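Local coordinates for protein starch synthase I (Hordeum vulgare, PDB 4HLN) that is a starch synthase, a plant enzyme of the glycosyltransferase type built from two Rossmann-like domains in a GT-B arrangement, at residues T124-F129 with Y258-S263; V161-P166 with D206-V211; L242-C247 with P277-A282. All blocks are in the same frame, centred on the assembly; numbering follows the deposited sequence.

How the contacts relate
Followed from its N terminus, the chain first lays down 124-129, which enters a central strand of the N-terminal domain's mixed sheet, and then 161-166, the strand beside it. Contact 2 closes next, when 206-211 returns to run alongside 161-166. The chain continues through the helix holding 242-247 to the loop 258-263, where contact 1 closes, so contact 2 is nested within the longer loop of contact 1. Contact 3 closes last, at 277-282, and its segments alternate with those of contact 1. Contacts 1 and 2 thus share the sheet, and contact 3 joins a helix packed on Val-164 of that sheet to the helix of the next crossover.

Contact 1: residues T124-F129 with Y258-S263; sequences TRSIVF and YIYGQS
Ser-126, Ile-127 and Val-128 lie on a central strand of the mixed sheet in the N-terminal Rossmann-like domain, and they meet Tyr-260 in the loop of a beta-alpha-beta crossover. That loop carries the chain from helix 235-252 into strand 264-269, the parallel neighbour of strand 126-130, with which Ser-126 and Val-128 share backbone hydrogen bonds through Met-265. The contact is therefore a loop laid beside strand 126-130 just before the chain enters that strand's neighbour, and side chains, not direct backbone bonds, do the work. Tyr-260 points toward the strand, and one side of its ring, the CD2-CE2 flank, does the touching. CD2 of Tyr-260 lies 4.1 Å from CB of Ser-126 and 4.2 Å from CG2 of Val-128, all three atoms being carbons in plain van der Waals packing. The approach to the ring is oblique in both cases. The torsion of Val-128 (chi1 -176°) sets CG1 anti to the backbone N and leaves CG2 as the methyl that meets the tyrosine. Further along the same flank, CE2 of Tyr-260 lies 4.1 Å from the carbonyl O of Ile-127, an oxygen already engaged by the backbone of Met-162 on the next strand. The phenol end of Tyr-260 extends past this strand and hydrogen-bonds through OH to the carboxylate of Asp-209, two strands away, while its ring also packs on Arg-160 and Met-162. This links the loop to a third strand of the sheet. The polar connection between the two segments is made by water: a single molecule sits 2.7 Å from OG of Ser-126 and donates a hydrogen bond to the carbonyl O of Tyr-260, at 2.9 Å.

Contact 2: residues V161-P166 with D206-V211; sequences VMVVMP and DNVDWV
Val-161, Val-163 and Met-165 exchange backbone hydrogen bonds with Asp-209 and Val-211 in strict alternation. Asp-209 N donates to Val-161 O at 3.0 Å. One step on, Val-163 N donates to Asp-209 O at 2.8 Å, a nearly straight bond with 167° at the hydrogen. Val-211 N then donates to Val-163 O, also at 2.8 Å. In the last step Met-165 N reaches Val-211 O at 3.0 Å, in a more bent bond of 148°. The CA-H groups of Met-162 and Val-164 add contacts to these carbonyls, each 3.3 Å from CA to the O of Asp-209 and Val-211 respectively. The backbone amides and carbonyls of Met-162 and Val-164 serve the other neighbour, strand 126-130 and its continuation at Thr-131. Such sharing is what a parallel interior strand does in the Rossmann-like sheet of this domain: the two strands run in the same direction, 18° apart. On the side facing helix 150-156, Val-163 lies alongside Trp-210, its CG2 3.8 Å from CZ3 of the indole, and CE of Met-165 comes to the ring edge near CE3. CG1 of Val-208 rests over one indole face, toward the rim. The indole NE1 is itself satisfied by the carbonyl of Arg-205. On the other side of the sheet, CG of Met-162 packs against CG2 of Val-211 at 3.8 Å. The buried carboxylate of Asp-209 shares this side, and both of its oxygens find partners beyond the two strands: OD1 bonds to NE2 of His-202, and OD2 has Tyr-260 OH.

Contact 3: residues L242-C247 with P277-A282; sequences LCYAAC and PVLLAA
Helices 242-247 and 277-282 approach to 9.8 Å between axes and cross at -57°, bringing Cys-243, Tyr-244 and Cys-247 of the first against Leu-279 and Leu-280 of the second. The second helix widens into a pi-type turn at 280-282, while the amide of Ala-282 still donates to the carbonyl of Val-278. Leu-279 is the central side chain, and its two methyls have separate tasks. CD1 of Leu-279 presses onto the backbone of the first helix, 3.6 Å from Tyr-244 N, and at the same time stands over the middle of the Tyr-244 ring in a CH-pi contact, 4.0 Å from the centroid and 12° off the normal. CD2 of Leu-279 reaches further along the same ring, 3.8 Å from CE1 of Tyr-244 and close to CZ. The helices belong to successive crossovers of the Rossmann-like domain, one on each side of strand 264-269 in the chain. Helix 235-252 also touches the sheet, through Ala-245 on Val-198 and Phe-200 and through Ala-246 on Val-164. With CG of Tyr-244 beside its backbone N (chi1 -84°), the ring lies where Leu-279 can cross its face at about a right angle, and its phenol bonds to the carbonyl of Leu-316. One turn on, the sulfur of Cys-247 packs against the base of the same leucine, SG lying 3.8 Å from CB of Leu-279 and 4.2 Å from CD2 of Leu-280. Leu-280 also packs on Tyr-290, whose hydroxyl hydrogen-bonds to the carbonyl O of Cys-247.

Contact 1: residues T124-F129 with Y258-S263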
loop_
_atom_site.group_PDB
_atom_site.type_symbol
_atom_site.label_atom_id
_atom_site.label_comp_id
_atom_site.label_asym_id
_atom_site.label_seq_id
_atom_site.Cartn_x
_atom_site.Cartn_y
_atom_site.Cartn_z
ATOM N N THR A 124 -18.476 -3.285 15.901
ATOM C CA THR A 124 -17.454 -4.294 15.707
ATOM C C THR A 124 -17.959 -5.310 14.680
ATOM O O THR A 124 -19.152 -5.582 14.599
ATOM C CB THR A 124 -17.145 -5.010 17.022
ATOM O OG1 THR A 124 -18.313 -5.710 17.455
ATOM C CG2 THR A 124 -16.740 -4.006 18.092
ATOM N N ARG A 125 -17.048 -5.866 13.893
ATOM C CA ARG A 125 -17.430 -6.789 12.833
ATOM C C ARG A 125 -16.558 -8.034 12.817
ATOM O O ARG A 125 -15.566 -8.140 13.563
ATOM C CB ARG A 125 -17.339 -6.107 11.466
ATOM C CG ARG A 125 -18.183 -4.874 11.354
ATOM C CD ARG A 125 -19.112 -5.022 10.200
ATOM N NE ARG A 125 -20.172 -4.024 10.189
ATOM C CZ ARG A 125 -21.460 -4.324 10.048
ATOM N NH1 ARG A 125 -22.369 -3.359 10.035
ATOM N NH2 ARG A 125 -21.837 -5.594 9.915
ATOM N N SER A 126 -16.951 -8.972 11.960
ATOM C CA SER A 126 -16.147 -10.147 11.691
ATOM C C SER A 126 -15.483 -9.934 10.344
ATOM O O SER A 126 -16.152 -9.759 9.329
ATOM C CB SER A 126 -16.998 -11.412 11.696
ATOM O OG SER A 126 -17.422 -11.713 13.019
ATOM N N ILE A 127 -14.159 -9.928 10.350
ATOM C CA ILE A 127 -13.395 -9.542 9.176
ATOM C C ILE A 127 -12.424 -10.631 8.792
ATOM O O ILE A 127 -11.645 -11.094 9.625
ATOM C CB ILE A 127 -12.629 -8.252 9.430
ATOM C CG1 ILE A 127 -13.592 -7.173 9.908
ATOM C CG2 ILE A 127 -11.964 -7.787 8.169
ATOM C CD1 ILE A 127 -12.903 -5.928 10.366
ATOM N N VAL A 128 -12.480 -11.040 7.529
ATOM C CA VAL A 128 -11.635 -12.122 7.057
ATOM C C VAL A 128 -10.695 -11.612 5.975
ATOM O O VAL A 128 -11.112 -11.357 4.845
ATOM C CB VAL A 128 -12.472 -13.301 6.506
ATOM C CG1 VAL A 128 -11.573 -14.450 6.119
ATOM C CG2 VAL A 128 -13.531 -13.767 7.528
ATOM N N PHE A 129 -9.427 -11.439 6.331
ATOM C CA PHE A 129 -8.406 -11.102 5.339
ATOM C C PHE A 129 -7.990 -12.334 4.576
ATOM O O PHE A 129 -7.724 -13.366 5.173
ATOM C CB PHE A 129 -7.177 -10.482 6.001
ATOM C CG PHE A 129 -7.402 -9.089 6.485
ATOM C CD1 PHE A 129 -7.037 -8.003 5.705
ATOM C CD2 PHE A 129 -8.029 -8.863 7.707
ATOM C CE1 PHE A 129 -7.272 -6.713 6.154
ATOM C CE2 PHE A 129 -8.265 -7.578 8.163
ATOM C CZ PHE A 129 -7.882 -6.497 7.385
ATOM N N TYR A 258 -16.595 -21.036 18.657
ATOM C CA TYR A 258 -17.641 -20.728 17.669
ATOM C C TYR A 258 -17.104 -20.255 16.314
ATOM O O TYR A 258 -16.125 -19.522 16.249
ATOM C CB TYR A 258 -18.619 -19.686 18.222
ATOM C CG TYR A 258 -17.942 -18.399 18.616
ATOM C CD1 TYR A 258 -18.191 -17.217 17.924
ATOM C CD2 TYR A 258 -17.035 -18.367 19.682
ATOM C CE1 TYR A 258 -17.565 -16.031 18.279
ATOM C CE2 TYR A 258 -16.398 -17.192 20.045
ATOM C CZ TYR A 258 -16.662 -16.020 19.339
ATOM O OH TYR A 258 -16.025 -14.834 19.689
ATOM N N ILE A 259 -17.765 -20.674 15.237
ATOM C CA ILE A 259 -17.393 -20.249 13.892
ATOM C C ILE A 259 -17.577 -18.751 13.671
ATOM O O ILE A 259 -18.225 -18.067 14.457
ATOM C CB ILE A 259 -18.202 -20.981 12.819
ATOM C CG1 ILE A 259 -19.687 -20.731 13.017
ATOM C CG2 ILE A 259 -17.890 -22.495 12.806
ATOM C CD1 ILE A 259 -20.511 -21.406 11.962
ATOM N N TYR A 260 -16.995 -18.246 12.589
ATOM C CA TYR A 260 -17.101 -16.827 12.251
ATOM C C TYR A 260 -18.450 -16.533 11.623
ATOM O O TYR A 260 -18.988 -15.433 11.772
ATOM C CB TYR A 260 -15.991 -16.415 11.278
ATOM C CG TYR A 260 -14.781 -15.775 11.928
ATOM C CD1 TYR A 260 -14.027 -16.464 12.877
ATOM C CD2 TYR A 260 -14.371 -14.493 11.575
ATOM C CE1 TYR A 260 -12.904 -15.888 13.456
ATOM C CE2 TYR A 260 -13.252 -13.901 12.161
ATOM C CZ TYR A 260 -12.524 -14.608 13.095
ATOM O OH TYR A 260 -11.419 -14.038 13.677
ATOM N N GLY A 261 -18.981 -17.516 10.896
ATOM C CA GLY A 261 -20.276 -17.382 10.267
ATOM C C GLY A 261 -20.380 -16.607 8.961
ATOM O O GLY A 261 -19.396 -16.448 8.225
ATOM N N GLN A 262 -21.586 -16.116 8.675
ATOM C CA GLN A 262 -21.907 -15.618 7.342
ATOM C C GLN A 262 -22.200 -14.128 7.227
ATOM O O GLN A 262 -22.836 -13.702 6.264
ATOM C CB GLN A 262 -23.086 -16.397 6.777
ATOM C CG GLN A 262 -22.936 -17.865 6.940
ATOM C CD GLN A 262 -24.014 -18.627 6.221
ATOM O OE1 GLN A 262 -24.721 -18.084 5.353
ATOM N NE2 GLN A 262 -24.148 -19.903 6.567
ATOM N N SER A 263 -21.745 -13.341 8.194
ATOM C CA SER A 263 -21.886 -11.889 8.114
ATOM C C SER A 263 -20.512 -11.255 8.121
ATOM O O SER A 263 -20.220 -10.344 8.905
ATOM C CB SER A 263 -22.719 -11.356 9.270
ATOM O OG SER A 263 -24.036 -11.865 9.203
HETATM O O HOH W 1 -17.858 -14.195 14.118
#

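Contact 2: residues V161-P166 with D206-V211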
loop_
_atom_site.group_PDB
_atom_site.type_symbol
_atom_site.label_atom_id
_atom_site.label_comp_id
_atom_site.label_asym_id
_atom_site.label_seq_id
_atom_site.Cartn_x
_atom_site.Cartn_y
_atom_site.Cartn_z
ATOM N N VAL A 161 -11.129 -10.814 13.947
ATOM C CA VAL A 161 -10.327 -10.680 12.730
ATOM C C VAL A 161 -9.606 -11.972 12.374
ATOM O O VAL A 161 -8.849 -12.526 13.178
ATOM C CB VAL A 161 -9.284 -9.515 12.843
ATOM C CG1 VAL A 161 -8.422 -9.420 11.575
ATOM C CG2 VAL A 161 -9.978 -8.186 13.133
ATOM N N MET A 162 -9.852 -12.448 11.159
ATOM C CA MET A 162 -9.176 -13.638 10.664
ATOM C C MET A 162 -8.252 -13.273 9.506
ATOM O O MET A 162 -8.585 -12.414 8.697
ATOM C CB MET A 162 -10.202 -14.688 10.229
ATOM C CG MET A 162 -9.584 -15.954 9.617
ATOM S SD MET A 162 -10.766 -17.252 9.132
ATOM C CE MET A 162 -11.632 -17.510 10.671
ATOM N N VAL A 163 -7.083 -13.900 9.436
ATOM C CA VAL A 163 -6.280 -13.796 8.220
ATOM C C VAL A 163 -5.960 -15.166 7.689
ATOM O O VAL A 163 -5.362 -15.984 8.393
ATOM C CB VAL A 163 -4.948 -13.107 8.437
ATOM C CG1 VAL A 163 -4.215 -13.021 7.096
ATOM C CG2 VAL A 163 -5.147 -11.745 9.049
ATOM N N VAL A 164 -6.340 -15.398 6.435
ATOM C CA VAL A 164 -6.140 -16.686 5.770
ATOM C C VAL A 164 -5.025 -16.577 4.733
ATOM O O VAL A 164 -5.041 -15.681 3.895
ATOM C CB VAL A 164 -7.428 -17.146 5.076
ATOM C CG1 VAL A 164 -7.259 -18.533 4.454
ATOM C CG2 VAL A 164 -8.555 -17.139 6.054
ATOM N N MET A 165 -4.074 -17.504 4.809
ATOM C CA MET A 165 -2.832 -17.488 4.036
ATOM C C MET A 165 -2.414 -18.898 3.727
ATOM O O MET A 165 -2.827 -19.838 4.395
ATOM C CB MET A 165 -1.684 -16.958 4.876
ATOM C CG MET A 165 -1.579 -15.492 5.008
ATOM S SD MET A 165 -0.719 -15.268 6.565
ATOM C CE MET A 165 -1.857 -16.188 7.608
ATOM N N PRO A 166 -1.536 -19.049 2.742
ATOM C CA PRO A 166 -0.961 -20.374 2.532
ATOM C C PRO A 166 0.049 -20.672 3.619
ATOM O O PRO A 166 0.696 -19.773 4.149
ATOM C CB PRO A 166 -0.262 -20.238 1.179
ATOM C CG PRO A 166 -0.944 -19.040 0.518
ATOM C CD PRO A 166 -1.212 -18.117 1.647
ATOM N N ASP A 206 -1.824 -11.708 18.840
ATOM C CA ASP A 206 -2.219 -10.307 18.679
ATOM C C ASP A 206 -3.718 -10.098 18.412
ATOM O O ASP A 206 -4.109 -9.153 17.714
ATOM C CB ASP A 206 -1.375 -9.642 17.594
ATOM C CG ASP A 206 0.089 -9.546 17.985
ATOM O OD1 ASP A 206 0.361 -9.100 19.122
ATOM O OD2 ASP A 206 0.965 -9.925 17.173
ATOM N N ASN A 207 -4.535 -10.977 18.994
ATOM C CA ASN A 207 -5.994 -10.951 18.867
ATOM C C ASN A 207 -6.460 -11.201 17.459
ATOM O O ASN A 207 -7.572 -10.814 17.065
ATOM C CB ASN A 207 -6.567 -9.646 19.400
ATOM C CG ASN A 207 -6.221 -9.437 20.842
ATOM O OD1 ASN A 207 -5.444 -8.541 21.179
ATOM N ND2 ASN A 207 -6.759 -10.294 21.709
ATOM N N VAL A 208 -5.588 -11.851 16.701
ATOM C CA VAL A 208 -5.882 -12.192 15.336
ATOM C C VAL A 208 -5.790 -13.688 15.154
ATOM O O VAL A 208 -4.866 -14.340 15.640
ATOM C CB VAL A 208 -4.956 -11.456 14.347
ATOM C CG1 VAL A 208 -4.977 -12.140 12.963
ATOM C CG2 VAL A 208 -5.363 -9.993 14.255
ATOM N N ASP A 209 -6.798 -14.214 14.477
ATOM C CA ASP A 209 -6.845 -15.591 14.050
ATOM C C ASP A 209 -6.083 -15.769 12.755
ATOM O O ASP A 209 -6.573 -15.430 11.671
ATOM C CB ASP A 209 -8.295 -15.997 13.855
ATOM C CG ASP A 209 -8.973 -16.281 15.156
ATOM O OD1 ASP A 209 -8.376 -17.069 15.918
ATOM O OD2 ASP A 209 -10.051 -15.699 15.431
ATOM N N TRP A 210 -4.871 -16.289 12.884
ATOM C CA TRP A 210 -4.025 -16.573 11.744
ATOM C C TRP A 210 -4.326 -17.972 11.308
ATOM O O TRP A 210 -4.010 -18.931 12.019
ATOM C CB TRP A 210 -2.569 -16.481 12.169
ATOM C CG TRP A 210 -2.272 -15.159 12.729
ATOM C CD1 TRP A 210 -2.248 -14.808 14.046
ATOM C CD2 TRP A 210 -1.996 -13.975 11.986
ATOM N NE1 TRP A 210 -1.960 -13.471 14.171
ATOM C CE2 TRP A 210 -1.806 -12.934 12.919
ATOM C CE3 TRP A 210 -1.894 -13.692 10.615
ATOM C CZ2 TRP A 210 -1.506 -11.626 12.529
ATOM C CZ3 TRP A 210 -1.604 -12.394 10.226
ATOM C CH2 TRP A 210 -1.406 -11.375 11.180
ATOM N N VAL A 211 -4.953 -18.085 10.147
ATOM C CA VAL A 211 -5.354 -19.373 9.606
ATOM C C VAL A 211 -4.520 -19.712 8.380
ATOM O O VAL A 211 -4.421 -18.921 7.443
ATOM C CB VAL A 211 -6.828 -19.364 9.196
ATOM C CG1 VAL A 211 -7.192 -20.659 8.464
ATOM C CG2 VAL A 211 -7.701 -19.142 10.408
#

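Contact 3: residues L242-C247 with P277-A282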
loop_
_atom_site.group_PDB
_atom_site.type_symbol
_atom_site.label_atom_id
_atom_site.label_comp_id
_atom_site.label_asym_id
_atom_site.label_seq_id
_atom_site.Cartn_x
_atom_site.Cartn_y
_atom_site.Cartn_z
ATOM N N LEU A 242 -6.403 -21.597 -2.443
ATOM C CA LEU A 242 -6.423 -20.586 -1.406
ATOM C C LEU A 242 -7.816 -19.999 -1.301
ATOM O O LEU A 242 -8.346 -19.828 -0.208
ATOM C CB LEU A 242 -5.433 -19.466 -1.726
ATOM C CG LEU A 242 -5.547 -18.329 -0.716
ATOM C CD1 LEU A 242 -5.371 -18.863 0.719
ATOM C CD2 LEU A 242 -4.573 -17.218 -0.998
ATOM N N CYS A 243 -8.408 -19.701 -2.453
ATOM C CA CYS A 243 -9.662 -18.974 -2.492
ATOM C C CYS A 243 -10.845 -19.825 -2.045
ATOM O O CYS A 243 -11.657 -19.374 -1.249
ATOM C CB CYS A 243 -9.888 -18.381 -3.882
ATOM S SG CYS A 243 -8.881 -16.895 -4.215
ATOM N N TYR A 244 -10.934 -21.056 -2.538
ATOM C CA TYR A 244 -11.956 -21.981 -2.059
ATOM C C TYR A 244 -11.872 -22.183 -0.534
ATOM O O TYR A 244 -12.885 -22.161 0.171
ATOM C CB TYR A 244 -11.844 -23.334 -2.771
ATOM C CG TYR A 244 -12.543 -23.388 -4.109
ATOM C CD1 TYR A 244 -13.918 -23.611 -4.184
ATOM C CD2 TYR A 244 -11.829 -23.224 -5.305
ATOM C CE1 TYR A 244 -14.569 -23.666 -5.395
ATOM C CE2 TYR A 244 -12.470 -23.270 -6.533
ATOM C CZ TYR A 244 -13.842 -23.488 -6.570
ATOM O OH TYR A 244 -14.507 -23.536 -7.766
ATOM N N ALA A 245 -10.653 -22.377 -0.047
ATOM C CA ALA A 245 -10.407 -22.609 1.358
ATOM C C ALA A 245 -10.908 -21.431 2.175
ATOM O O ALA A 245 -11.543 -21.597 3.206
ATOM C CB ALA A 245 -8.910 -22.815 1.596
ATOM N N ALA A 246 -10.621 -20.230 1.709
ATOM C CA ALA A 246 -10.948 -19.056 2.489
ATOM C C ALA A 246 -12.465 -18.876 2.619
ATOM O O ALA A 246 -12.954 -18.282 3.588
ATOM C CB ALA A 246 -10.278 -17.811 1.893
ATOM N N CYS A 247 -13.209 -19.400 1.651
ATOM C CA CYS A 247 -14.668 -19.356 1.702
ATOM C C CYS A 247 -15.228 -20.342 2.727
ATOM O O CYS A 247 -16.260 -20.100 3.340
ATOM C CB CYS A 247 -15.257 -19.610 0.318
ATOM S SG CYS A 247 -15.000 -18.219 -0.803
ATOM N N PRO A 277 -14.415 -13.261 -4.139
ATOM C CA PRO A 277 -15.678 -12.564 -4.399
ATOM C C PRO A 277 -16.455 -13.200 -5.528
ATOM O O PRO A 277 -17.685 -13.057 -5.597
ATOM C CB PRO A 277 -15.242 -11.158 -4.805
ATOM C CG PRO A 277 -13.790 -11.245 -5.074
ATOM C CD PRO A 277 -13.246 -12.382 -4.309
ATOM N N VAL A 278 -15.758 -13.903 -6.411
ATOM C CA VAL A 278 -16.461 -14.609 -7.482
ATOM C C VAL A 278 -17.164 -15.828 -6.894
ATOM O O VAL A 278 -18.327 -16.074 -7.163
ATOM C CB VAL A 278 -15.515 -15.027 -8.639
ATOM C CG1 VAL A 278 -16.315 -15.563 -9.823
ATOM C CG2 VAL A 278 -14.656 -13.856 -9.074
ATOM N N LEU A 279 -16.444 -16.581 -6.072
ATOM C CA LEU A 279 -17.006 -17.730 -5.384
ATOM C C LEU A 279 -18.253 -17.343 -4.602
ATOM O O LEU A 279 -19.305 -17.989 -4.731
ATOM C CB LEU A 279 -15.963 -18.363 -4.459
ATOM C CG LEU A 279 -14.852 -19.052 -5.253
ATOM C CD1 LEU A 279 -13.772 -19.655 -4.351
ATOM C CD2 LEU A 279 -15.455 -20.102 -6.215
ATOM N N LEU A 280 -18.143 -16.295 -3.792
ATOM C CA LEU A 280 -19.293 -15.858 -3.011
ATOM C C LEU A 280 -20.505 -15.708 -3.921
ATOM O O LEU A 280 -21.585 -16.228 -3.640
ATOM C CB LEU A 280 -19.001 -14.535 -2.325
ATOM C CG LEU A 280 -17.891 -14.604 -1.287
ATOM C CD1 LEU A 280 -17.633 -13.234 -0.708
ATOM C CD2 LEU A 280 -18.246 -15.597 -0.204
ATOM N N ALA A 281 -20.299 -15.015 -5.034
ATOM C CA ALA A 281 -21.374 -14.705 -5.962
ATOM C C ALA A 281 -21.872 -15.908 -6.781
ATOM O O ALA A 281 -23.052 -15.991 -7.133
ATOM C CB ALA A 281 -20.941 -13.579 -6.872
ATOM N N ALA A 282 -20.986 -16.850 -7.064
ATOM C CA ALA A 282 -21.316 -17.944 -7.967
ATOM C C ALA A 282 -21.747 -19.205 -7.218
ATOM O O ALA A 282 -22.696 -19.885 -7.604
ATOM C CB ALA A 282 -20.113 -18.240 -8.887
#